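Sensor histidine kinase CitA (Klebsiella pneumoniae, PDB 1P0Z) senses citrate through its periplasmic domain and, as the histidine kinase of a two-component system, probably phosphorylates CitB to switch on the citrate-fermentation genes. Local coordinates at residues A[10-15]-A[121-126]. Numbering follows the deposited sequence. Where two conformers were deposited one is given.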
ATOM      1  N   GLN A  10      11.706   4.707   4.127  1.00 18.30           N
ATOM      2  CA  GLN A  10      12.437   3.790   3.248  1.00 19.34           C
ATOM      3  C   GLN A  10      11.987   2.357   3.474  1.00 18.16           C
ATOM      4  O   GLN A  10      11.858   1.610   2.507  1.00 19.63           O
ATOM      5  CB  GLN A  10      13.949   3.964   3.447  1.00 22.63           C
ATOM      6  CG  GLN A  10      14.468   5.313   2.941  1.00 24.40           C
ATOM      7  CD  GLN A  10      14.139   5.560   1.455  1.00 29.93           C
ATOM      8  OE1 GLN A  10      14.637   4.866   0.583  1.00 32.99           O
ATOM      9  NE2 GLN A  10      13.275   6.536   1.185  1.00 32.94           N
ATOM     10  N   ARG A  11      11.752   1.984   4.732  1.00 17.92           N
ATOM     11  CA  ARG A  11      11.268   0.643   5.089  1.00 17.68           C
ATOM     12  C   ARG A  11       9.892   0.424   4.463  1.00 18.05           C
ATOM     13  O   ARG A  11       9.593  -0.639   3.883  1.00 19.10           O
ATOM     14  CB  ARG A  11      11.168   0.481   6.630  1.00 20.35           C
ATOM     15  CG  ARG A  11      12.410  -0.122   7.298  1.00 25.34           C
ATOM     16  CD  ARG A  11      12.462  -1.668   7.080  1.00 28.11           C
ATOM     17  NE  ARG A  11      11.440  -2.360   7.882  1.00 29.03           N
ATOM     18  CZ  ARG A  11      10.896  -3.538   7.569  1.00 29.74           C
ATOM     19  NH1 ARG A  11      11.265  -4.183   6.449  1.00 27.93           N
ATOM     20  NH2 ARG A  11       9.969  -4.077   8.374  1.00 30.82           N
ATOM     21  N   ALA A  12       9.046   1.444   4.547  1.00 16.91           N
ATOM     22  CA  ALA A  12       7.698   1.311   3.981  1.00 16.92           C
ATOM     23  C   ALA A  12       7.764   1.166   2.466  1.00 16.79           C
ATOM     24  O   ALA A  12       7.030   0.339   1.872  1.00 18.07           O
ATOM     25  CB  ALA A  12       6.870   2.564   4.341  1.00 18.70           C
ATOM     26  N   LEU A  13       8.618   1.969   1.845  1.00 16.29           N
ATOM     27  CA  LEU A  13       8.727   1.953   0.391  1.00 18.21           C
ATOM     28  C   LEU A  13       9.263   0.617  -0.127  1.00 18.46           C
ATOM     29  O   LEU A  13       8.717   0.056  -1.093  1.00 16.98           O
ATOM     30  CB  LEU A  13       9.591   3.126  -0.087  1.00 18.93           C
ATOM     31  CG  LEU A  13       9.844   3.204  -1.598  1.00 21.12           C
ATOM     32  CD1 LEU A  13       8.513   3.248  -2.360  1.00 22.51           C
ATOM     33  CD2 LEU A  13      10.723   4.431  -1.858  1.00 22.45           C
ATOM     34  N   ILE A  14      10.298   0.110   0.537  0.50 18.51           N
ATOM     35  CA  ILE A  14      10.890  -1.160   0.129  0.50 19.22           C
ATOM     36  C   ILE A  14       9.847  -2.248   0.197  0.50 18.67           C
ATOM     37  O   ILE A  14       9.709  -3.025  -0.735  0.50 17.95           O
ATOM     38  CB  ILE A  14      12.109  -1.540   1.023  0.50 20.34           C
ATOM     39  CG1 ILE A  14      13.306  -0.664   0.645  0.50 21.02           C
ATOM     40  CG2 ILE A  14      12.447  -3.041   0.873  0.50 21.14           C
ATOM     41  CD1 ILE A  14      13.775  -0.853  -0.800  0.50 22.56           C
ATOM     42  N   GLN A  15       9.095  -2.284   1.287  1.00 17.34           N
ATOM     43  CA  GLN A  15       8.065  -3.312   1.464  1.00 17.58           C
ATOM     44  C   GLN A  15       6.945  -3.165   0.424  1.00 18.24           C
ATOM     45  O   GLN A  15       6.444  -4.172  -0.100  1.00 17.96           O
ATOM     46  CB  GLN A  15       7.469  -3.240   2.865  1.00 17.68           C
ATOM     47  CG  GLN A  15       8.465  -3.733   3.912  1.00 18.60           C
ATOM     48  CD  GLN A  15       7.935  -3.498   5.311  1.00 19.87           C
ATOM     49  OE1 GLN A  15       7.354  -4.397   5.910  1.00 21.44           O
ATOM     50  NE2 GLN A  15       8.105  -2.281   5.831  1.00 19.77           N
ATOM     51  N   VAL A 121       2.049   0.729   2.081  1.00 15.86           N
ATOM     52  CA  VAL A 121       2.446   0.180   3.375  1.00 16.73           C
ATOM     53  C   VAL A 121       2.609   1.403   4.273  1.00 16.37           C
ATOM     54  O   VAL A 121       3.373   2.306   3.964  1.00 16.91           O
ATOM     55  CB  VAL A 121       3.776  -0.587   3.256  1.00 16.07           C
ATOM     56  CG1 VAL A 121       4.298  -0.956   4.621  1.00 17.58           C
ATOM     57  CG2 VAL A 121       3.555  -1.840   2.354  1.00 18.33           C
ATOM     58  N   GLY A 122       1.910   1.410   5.391  1.00 16.07           N
ATOM     59  CA  GLY A 122       1.935   2.602   6.227  1.00 15.89           C
ATOM     60  C   GLY A 122       2.333   2.410   7.675  1.00 17.14           C
ATOM     61  O   GLY A 122       2.101   1.354   8.271  1.00 16.40           O
ATOM     62  N   TYR A 123       2.956   3.471   8.204  1.00 16.53           N
ATOM     63  CA  TYR A 123       3.387   3.512   9.614  1.00 16.93           C
ATOM     64  C   TYR A 123       2.785   4.759  10.257  1.00 17.29           C
ATOM     65  O   TYR A 123       3.108   5.875   9.865  1.00 18.33           O
ATOM     66  CB  TYR A 123       4.909   3.613   9.736  1.00 16.95           C
ATOM     67  CG  TYR A 123       5.648   2.341   9.383  1.00 18.59           C
ATOM     68  CD1 TYR A 123       5.815   1.953   8.053  1.00 18.97           C
ATOM     69  CD2 TYR A 123       6.195   1.545  10.385  1.00 19.05           C
ATOM     70  CE1 TYR A 123       6.528   0.781   7.717  1.00 19.64           C
ATOM     71  CE2 TYR A 123       6.904   0.368  10.077  1.00 18.84           C
ATOM     72  CZ  TYR A 123       7.058  -0.001   8.731  1.00 20.27           C
ATOM     73  OH  TYR A 123       7.714  -1.166   8.458  1.00 19.64           O
ATOM     74  N   THR A 124       1.868   4.602  11.208  0.59 17.21           N
ATOM     75  CA  THR A 124       1.275   5.785  11.835  0.59 18.75           C
ATOM     76  C   THR A 124       2.310   6.387  12.798  0.59 19.19           C
ATOM     77  O   THR A 124       2.790   5.730  13.720  0.59 19.90           O
ATOM     78  CB  THR A 124      -0.021   5.412  12.570  0.59 18.84           C
ATOM     79  OG1 THR A 124      -0.990   5.030  11.589  0.59 19.25           O
ATOM     80  CG2 THR A 124      -0.547   6.610  13.416  0.59 17.54           C
ATOM     81  N   ILE A 125       2.598   7.657  12.584  1.00 19.78           N
ATOM     82  CA  ILE A 125       3.647   8.350  13.278  1.00 22.97           C
ATOM     83  C   ILE A 125       3.593   8.389  14.780  1.00 24.24           C
ATOM     84  O   ILE A 125       4.619   8.179  15.460  1.00 22.72           O
ATOM     85  CB  ILE A 125       3.816   9.765  12.641  1.00 24.94           C
ATOM     86  CG1 ILE A 125       4.363   9.578  11.198  1.00 25.25           C
ATOM     87  CG2 ILE A 125       4.863  10.578  13.396  1.00 26.08           C
ATOM     88  CD1 ILE A 125       4.306  10.834  10.321  1.00 28.07           C
ATOM     89  N   GLU A 126       2.411   8.591  15.305  1.00 24.76           N
ATOM     90  CA  GLU A 126       2.304   8.678  16.730  1.00 28.17           C
ATOM     91  C   GLU A 126       2.666   7.372  17.392  1.00 29.23           C
ATOM     92  O   GLU A 126       3.062   7.389  18.558  1.00 29.90           O
ATOM     93  CB  GLU A 126       0.891   9.154  17.110  1.00 29.97           C
ATOM     94  CG  GLU A 126       0.283   8.522  18.361  1.00 36.32           C
ATOM     95  CD  GLU A 126      -0.450   7.221  18.037  1.00 39.70           C
ATOM     96  OE1 GLU A 126      -1.397   7.235  17.217  1.00 42.80           O
ATOM     97  OE2 GLU A 126      -0.082   6.177  18.599  1.00 40.71           O
TER
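Gln15 and Tyr123 are joined by the one hydrogen bond that links helix 10-15 to strand 121-124: Gln15 NE2 donates to Tyr123 OH over 2.9 Å, with an N-H...O angle of 155°. The oxygen lies close to the amide plane, and NE2 meets the phenol at the ring edge, in the plane of the ring. Gln15 sends CG off beside its own backbone N and then runs extended (chi2 173°), which carries the amide back along the helix, so that NE2 also donates to Arg11 O at 3.0 Å. That carbonyl is already taken by Gln15 N, and the two donors reach it from opposite faces of its plane. Two bonds from NE2, together with one from Gln15 OE1 to Ser48, fix the rotation of the amide. Tyr123 OH in turn binds Asp49, whose carboxylate also forms a salt bridge with Arg11. The Arg11 chain, bent at chi2 and chi3, folds its guanidinium over the Gln15 amide nitrogen, and NH2 stays 3.7 Å from Tyr123 OH.

Beside this polar group the packing is mainly apolar. The methyl of Ala12 meets the ring edge of Tyr123, with CB 3.8 Å from CE1, and makes a van der Waals contact with the strand backbone, 3.5 Å from Val121 O. Val121 points its side chain at the helix; CG2 lies 4.2 Å from Gln15 CB, while Ala16 and Ile19 continue the apolar surface along the same helix. The axes of helix 10-15 and strand 121-124 run nearly antiparallel, and this packing of the helix along the central strand of the five-stranded antiparallel sheet belongs to the fold of the periplasmic, citrate-binding PAS domain of the kinase.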